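Local coordinates for protein trans-4-hydroxy-L-proline dehydratase (Clostridioides difficile 70-100-2010, PDB 6VXC) that uses a glycyl radical to dehydrate trans-4-hydroxy-L-proline to (S)-1-pyrroline-5-carboxylate in anaerobic 4-hydroxyproline degradation, at residues K624-Q637 / G698-K712. Numbering follows the deposited sequence.
Sequences KYGNDDDYADEIMQ and GDTNGPTAVIKSCAK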
loop_
_atom_site.group_PDB
_atom_site.type_symbol
_atom_site.label_atom_id
_atom_site.label_comp_id
_atom_site.label_asym_id
_atom_site.label_seq_id
_atom_site.Cartn_x
_atom_site.Cartn_y
_atom_site.Cartn_z
ATOM N N LYS A 624 27.861 10.508 8.633
ATOM C CA LYS A 624 26.425 10.360 8.415
ATOM C C LYS A 624 26.123 9.498 7.191
ATOM O O LYS A 624 26.770 9.617 6.147
ATOM C CB LYS A 624 25.750 11.726 8.229
ATOM C CG LYS A 624 25.812 12.690 9.435
ATOM C CD LYS A 624 24.949 12.249 10.590
ATOM C CE LYS A 624 25.056 13.222 11.778
ATOM N NZ LYS A 624 24.312 12.696 12.952
ATOM N N TYR A 625 25.087 8.681 7.309
ATOM C CA TYR A 625 24.579 7.917 6.182
ATOM C C TYR A 625 24.070 8.843 5.078
ATOM O O TYR A 625 23.465 9.880 5.345
ATOM C CB TYR A 625 23.464 7.010 6.691
ATOM C CG TYR A 625 22.597 6.368 5.653
ATOM C CD1 TYR A 625 23.102 5.376 4.820
ATOM C CD2 TYR A 625 21.266 6.725 5.534
ATOM C CE1 TYR A 625 22.311 4.763 3.893
ATOM C CE2 TYR A 625 20.435 6.092 4.610
ATOM C CZ TYR A 625 20.974 5.122 3.783
ATOM O OH TYR A 625 20.195 4.503 2.836
ATOM N N GLY A 626 24.301 8.452 3.829
ATOM C CA GLY A 626 23.866 9.245 2.691
ATOM C C GLY A 626 24.917 10.175 2.115
ATOM O O GLY A 626 24.587 11.047 1.304
ATOM N N ASN A 627 26.181 9.991 2.469
ATOM C CA ASN A 627 27.254 10.817 1.940
ATOM C C ASN A 627 28.292 9.987 1.208
ATOM O O ASN A 627 29.391 10.474 0.933
ATOM C CB ASN A 627 27.898 11.622 3.068
ATOM C CG ASN A 627 26.932 12.588 3.686
ATOM O OD1 ASN A 627 26.680 13.654 3.129
ATOM N ND2 ASN A 627 26.362 12.219 4.815
ATOM N N ASP A 628 27.947 8.754 0.851
ATOM C CA ASP A 628 28.913 7.819 0.293
ATOM C C ASP A 628 30.120 7.684 1.220
ATOM O O ASP A 628 31.257 7.531 0.777
ATOM C CB ASP A 628 29.350 8.230 -1.117
ATOM C CG ASP A 628 30.069 7.113 -1.839
ATOM O OD1 ASP A 628 29.871 5.927 -1.468
ATOM O OD2 ASP A 628 30.862 7.427 -2.738
ATOM N N ASP A 629 29.862 7.755 2.528
ATOM C CA ASP A 629 30.889 7.654 3.563
ATOM C C ASP A 629 30.811 6.262 4.193
ATOM O O ASP A 629 29.871 5.967 4.935
ATOM C CB ASP A 629 30.688 8.750 4.609
ATOM C CG ASP A 629 31.768 8.767 5.675
ATOM O OD1 ASP A 629 32.520 7.782 5.817
ATOM O OD2 ASP A 629 31.851 9.791 6.382
ATOM N N ASP A 630 31.818 5.421 3.913
ATOM C CA ASP A 630 31.786 4.021 4.341
ATOM C C ASP A 630 31.820 3.856 5.860
ATOM O O ASP A 630 31.360 2.830 6.360
ATOM C CB ASP A 630 32.940 3.251 3.689
ATOM C CG ASP A 630 32.639 2.859 2.248
ATOM O OD1 ASP A 630 31.446 2.673 1.900
ATOM O OD2 ASP A 630 33.593 2.788 1.455
ATOM N N TYR A 631 32.314 4.840 6.608
ATOM C CA TYR A 631 32.251 4.728 8.064
ATOM C C TYR A 631 30.805 4.600 8.525
ATOM O O TYR A 631 30.472 3.749 9.359
ATOM C CB TYR A 631 32.910 5.932 8.732
ATOM C CG TYR A 631 33.148 5.726 10.206
ATOM C CD1 TYR A 631 32.136 5.924 11.128
ATOM C CD2 TYR A 631 34.396 5.324 10.672
ATOM C CE1 TYR A 631 32.348 5.731 12.473
ATOM C CE2 TYR A 631 34.624 5.132 12.027
ATOM C CZ TYR A 631 33.586 5.334 12.920
ATOM O OH TYR A 631 33.774 5.156 14.264
ATOM N N ALA A 632 29.920 5.434 7.973
ATOM C CA ALA A 632 28.505 5.325 8.302
ATOM C C ALA A 632 27.824 4.220 7.490
ATOM O O ALA A 632 27.001 3.467 8.021
ATOM C CB ALA A 632 27.807 6.662 8.051
ATOM N N ASP A 633 28.176 4.090 6.210
ATOM C CA ASP A 633 27.435 3.183 5.344
ATOM C C ASP A 633 27.687 1.719 5.681
ATOM O O ASP A 633 26.801 0.883 5.474
ATOM C CB ASP A 633 27.782 3.444 3.879
ATOM C CG ASP A 633 27.295 4.805 3.394
ATOM O OD1 ASP A 633 26.565 5.488 4.143
ATOM O OD2 ASP A 633 27.624 5.162 2.244
ATOM N N GLU A 634 28.874 1.384 6.187
ATOM C CA GLU A 634 29.116 0.012 6.619
ATOM C C GLU A 634 28.255 -0.345 7.818
ATOM O O GLU A 634 27.892 -1.513 8.002
ATOM C CB GLU A 634 30.591 -0.186 6.974
ATOM C CG GLU A 634 31.501 -0.272 5.787
ATOM C CD GLU A 634 32.962 -0.388 6.180
ATOM O OE1 GLU A 634 33.266 -0.379 7.399
ATOM O OE2 GLU A 634 33.803 -0.479 5.262
ATOM N N ILE A 635 27.971 0.636 8.671
ATOM C CA ILE A 635 27.073 0.406 9.793
ATOM C C ILE A 635 25.653 0.219 9.291
ATOM O O ILE A 635 24.920 -0.656 9.774
ATOM C CB ILE A 635 27.198 1.558 10.805
ATOM C CG1 ILE A 635 28.606 1.538 11.413
ATOM C CG2 ILE A 635 26.145 1.442 11.898
ATOM C CD1 ILE A 635 28.812 2.562 12.492
ATOM N N MET A 636 25.244 1.018 8.299
ATOM C CA MET A 636 23.961 0.773 7.651
ATOM C C MET A 636 23.863 -0.664 7.165
ATOM O O MET A 636 22.839 -1.326 7.345
ATOM C CB MET A 636 23.728 1.749 6.497
ATOM C CG MET A 636 22.409 1.476 5.736
ATOM S SD MET A 636 22.499 0.151 4.513
ATOM C CE MET A 636 23.431 0.968 3.214
ATOM N N GLN A 637 24.905 -1.144 6.492
ATOM C CA GLN A 637 24.876 -2.508 5.976
ATOM C C GLN A 637 24.757 -3.532 7.102
ATOM O O GLN A 637 24.021 -4.514 6.979
ATOM C CB GLN A 637 26.114 -2.768 5.133
ATOM C CG GLN A 637 26.133 -2.030 3.799
ATOM C CD GLN A 637 27.405 -2.307 3.027
ATOM O OE1 GLN A 637 28.495 -2.182 3.562
ATOM N NE2 GLN A 637 27.271 -2.734 1.785
ATOM N N GLY A 698 21.296 15.050 7.227
ATOM C CA GLY A 698 22.386 14.094 7.202
ATOM C C GLY A 698 23.228 14.109 5.943
ATOM O O GLY A 698 24.447 13.961 6.005
ATOM N N ASP A 699 22.593 14.274 4.794
ATOM C CA ASP A 699 23.270 14.209 3.507
ATOM C C ASP A 699 23.688 15.620 3.094
ATOM O O ASP A 699 22.846 16.475 2.838
ATOM C CB ASP A 699 22.358 13.557 2.474
ATOM C CG ASP A 699 21.006 14.257 2.351
ATOM O OD1 ASP A 699 20.362 14.539 3.376
ATOM O OD2 ASP A 699 20.569 14.501 1.214
ATOM N N THR A 700 24.987 15.866 3.033
ATOM C CA THR A 700 25.487 17.189 2.680
ATOM C C THR A 700 26.367 17.154 1.443
ATOM O O THR A 700 27.116 18.099 1.195
ATOM C CB THR A 700 26.269 17.804 3.842
ATOM O OG1 THR A 700 27.312 16.903 4.248
ATOM C CG2 THR A 700 25.339 18.126 5.012
ATOM N N ASN A 701 26.303 16.080 0.670
ATOM C CA ASN A 701 27.204 15.910 -0.455
ATOM C C ASN A 701 26.479 15.713 -1.784
ATOM O O ASN A 701 27.103 15.304 -2.762
ATOM C CB ASN A 701 28.164 14.751 -0.164
ATOM C CG ASN A 701 29.275 15.162 0.802
ATOM O OD1 ASN A 701 30.272 15.727 0.383
ATOM N ND2 ASN A 701 29.090 14.902 2.087
ATOM N N GLY A 702 25.191 16.024 -1.852
ATOM C CA GLY A 702 24.462 15.985 -3.100
ATOM C C GLY A 702 23.770 14.659 -3.354
ATOM O O GLY A 702 24.009 13.669 -2.658
ATOM N N PRO A 703 22.928 14.607 -4.392
ATOM C CA PRO A 703 22.095 13.409 -4.608
ATOM C C PRO A 703 22.856 12.216 -5.155
ATOM O O PRO A 703 22.414 11.074 -4.962
ATOM C CB PRO A 703 21.030 13.895 -5.599
ATOM C CG PRO A 703 21.738 15.028 -6.349
ATOM C CD PRO A 703 22.627 15.688 -5.344
ATOM N N THR A 704 23.948 12.429 -5.886
ATOM C CA THR A 704 24.727 11.278 -6.328
ATOM C C THR A 704 25.331 10.544 -5.136
ATOM O O THR A 704 25.329 9.307 -5.093
ATOM C CB THR A 704 25.803 11.719 -7.314
ATOM O OG1 THR A 704 25.165 12.177 -8.507
ATOM C CG2 THR A 704 26.718 10.546 -7.666
ATOM N N ALA A 705 25.785 11.286 -4.124
ATOM C CA ALA A 705 26.327 10.624 -2.945
ATOM C C ALA A 705 25.256 9.803 -2.236
ATOM O O ALA A 705 25.545 8.710 -1.743
ATOM C CB ALA A 705 26.954 11.638 -1.985
ATOM N N VAL A 706 24.006 10.282 -2.192
ATOM C CA VAL A 706 23.013 9.492 -1.463
ATOM C C VAL A 706 22.617 8.241 -2.251
ATOM O O VAL A 706 22.439 7.176 -1.660
ATOM C CB VAL A 706 21.775 10.312 -1.015
ATOM C CG1 VAL A 706 21.921 11.813 -1.163
ATOM C CG2 VAL A 706 20.490 9.770 -1.580
ATOM N N ILE A 707 22.488 8.324 -3.585
ATOM C CA ILE A 707 22.129 7.088 -4.292
ATOM C C ILE A 707 23.273 6.082 -4.210
ATOM O O ILE A 707 23.044 4.871 -4.187
ATOM C CB ILE A 707 21.697 7.317 -5.764
ATOM C CG1 ILE A 707 22.808 7.948 -6.607
ATOM C CG2 ILE A 707 20.352 8.080 -5.857
ATOM C CD1 ILE A 707 22.592 7.781 -8.143
ATOM N N LYS A 708 24.512 6.555 -4.100
ATOM C CA LYS A 708 25.622 5.638 -3.863
ATOM C C LYS A 708 25.528 4.993 -2.475
ATOM O O LYS A 708 25.746 3.789 -2.337
ATOM C CB LYS A 708 26.945 6.387 -4.043
ATOM C CG LYS A 708 27.320 6.651 -5.501
ATOM C CD LYS A 708 28.789 7.011 -5.601
ATOM C CE LYS A 708 29.108 7.724 -6.889
ATOM N NZ LYS A 708 30.542 8.131 -6.912
ATOM N N SER A 709 25.156 5.763 -1.443
ATOM C CA SER A 709 24.930 5.168 -0.127
ATOM C C SER A 709 23.790 4.142 -0.167
ATOM O O SER A 709 23.928 3.019 0.326
ATOM C CB SER A 709 24.614 6.268 0.896
ATOM O OG SER A 709 25.745 7.010 1.304
ATOM N N CYS A 710 22.655 4.514 -0.766
ATOM C CA CYS A 710 21.500 3.618 -0.804
ATOM C C CYS A 710 21.784 2.342 -1.589
ATOM O O CYS A 710 21.199 1.294 -1.298
ATOM C CB CYS A 710 20.292 4.345 -1.412
ATOM S SG CYS A 710 19.649 5.667 -0.387
ATOM N N ALA A 711 22.648 2.413 -2.598
ATOM C CA ALA A 711 22.951 1.227 -3.388
ATOM C C ALA A 711 23.777 0.197 -2.622
ATOM O O ALA A 711 23.843 -0.962 -3.048
ATOM C CB ALA A 711 23.676 1.625 -4.671
ATOM N N LYS A 712 24.382 0.581 -1.493
ATOM C CA LYS A 712 25.162 -0.346 -0.681
ATOM C C LYS A 712 24.277 -1.290 0.124
ATOM O O LYS A 712 24.775 -2.286 0.656
ATOM C CB LYS A 712 26.103 0.436 0.243
ATOM C CG LYS A 712 27.138 1.271 -0.513
ATOM C CD LYS A 712 27.925 2.184 0.430
ATOM C CE LYS A 712 28.794 3.173 -0.352
ATOM N NZ LYS A 712 29.529 4.069 0.594
HETATM O O HOH W 1 24.934 13.682 0.215
#
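Lys712 reaches across to three aspartates of 624-637, its extended chain carrying NZ to within 2.8 Å of Asp628 OD1, 2.7 Å of Asp630 OD1 and 2.7 Å of Asp633 OD2, a salt-bridge network. NZ meets Asp633 OD2 on its anti lone pair, Asp628 OD1 on the anti side and Asp630 OD1 from above the carboxylate plane. Gln637 NE2 donates to Lys712 O, 2.8 Å away. Asp633 OD2 also accepts from Ser709 OG on its syn side (2.8 Å), and that hydroxyl takes the backbone N-H of Asp628 (2.8 Å) and, weakly, that of Gly626. Ser709 thus ties Asp633 to the loop before its helix.

At the other end, both O and N of the Asn627 amide are used. ND2 donates to Lys624 O and, at 2.8 Å, to Gly698 O, both in its amide plane. OD1 accepts Thr700 N in the carbonyl plane and Asn701 ND2 from above it (2.9 Å), the two amides nearly perpendicular. Asn701 N donates to a water within reach of Gly626 O and Gly702 O.

Remote from the annotated active-site residues, the contact joins the pyruvate formate lyase-like and glycine-radical family regions: loop 624-629 and the first turns of helix 630-647 lie against helix 703-711, its preceding loop and Lys712; helix 575-591 meets Tyr625 and Met636, helix 734-750 Ile707, strand 724-726 Val706.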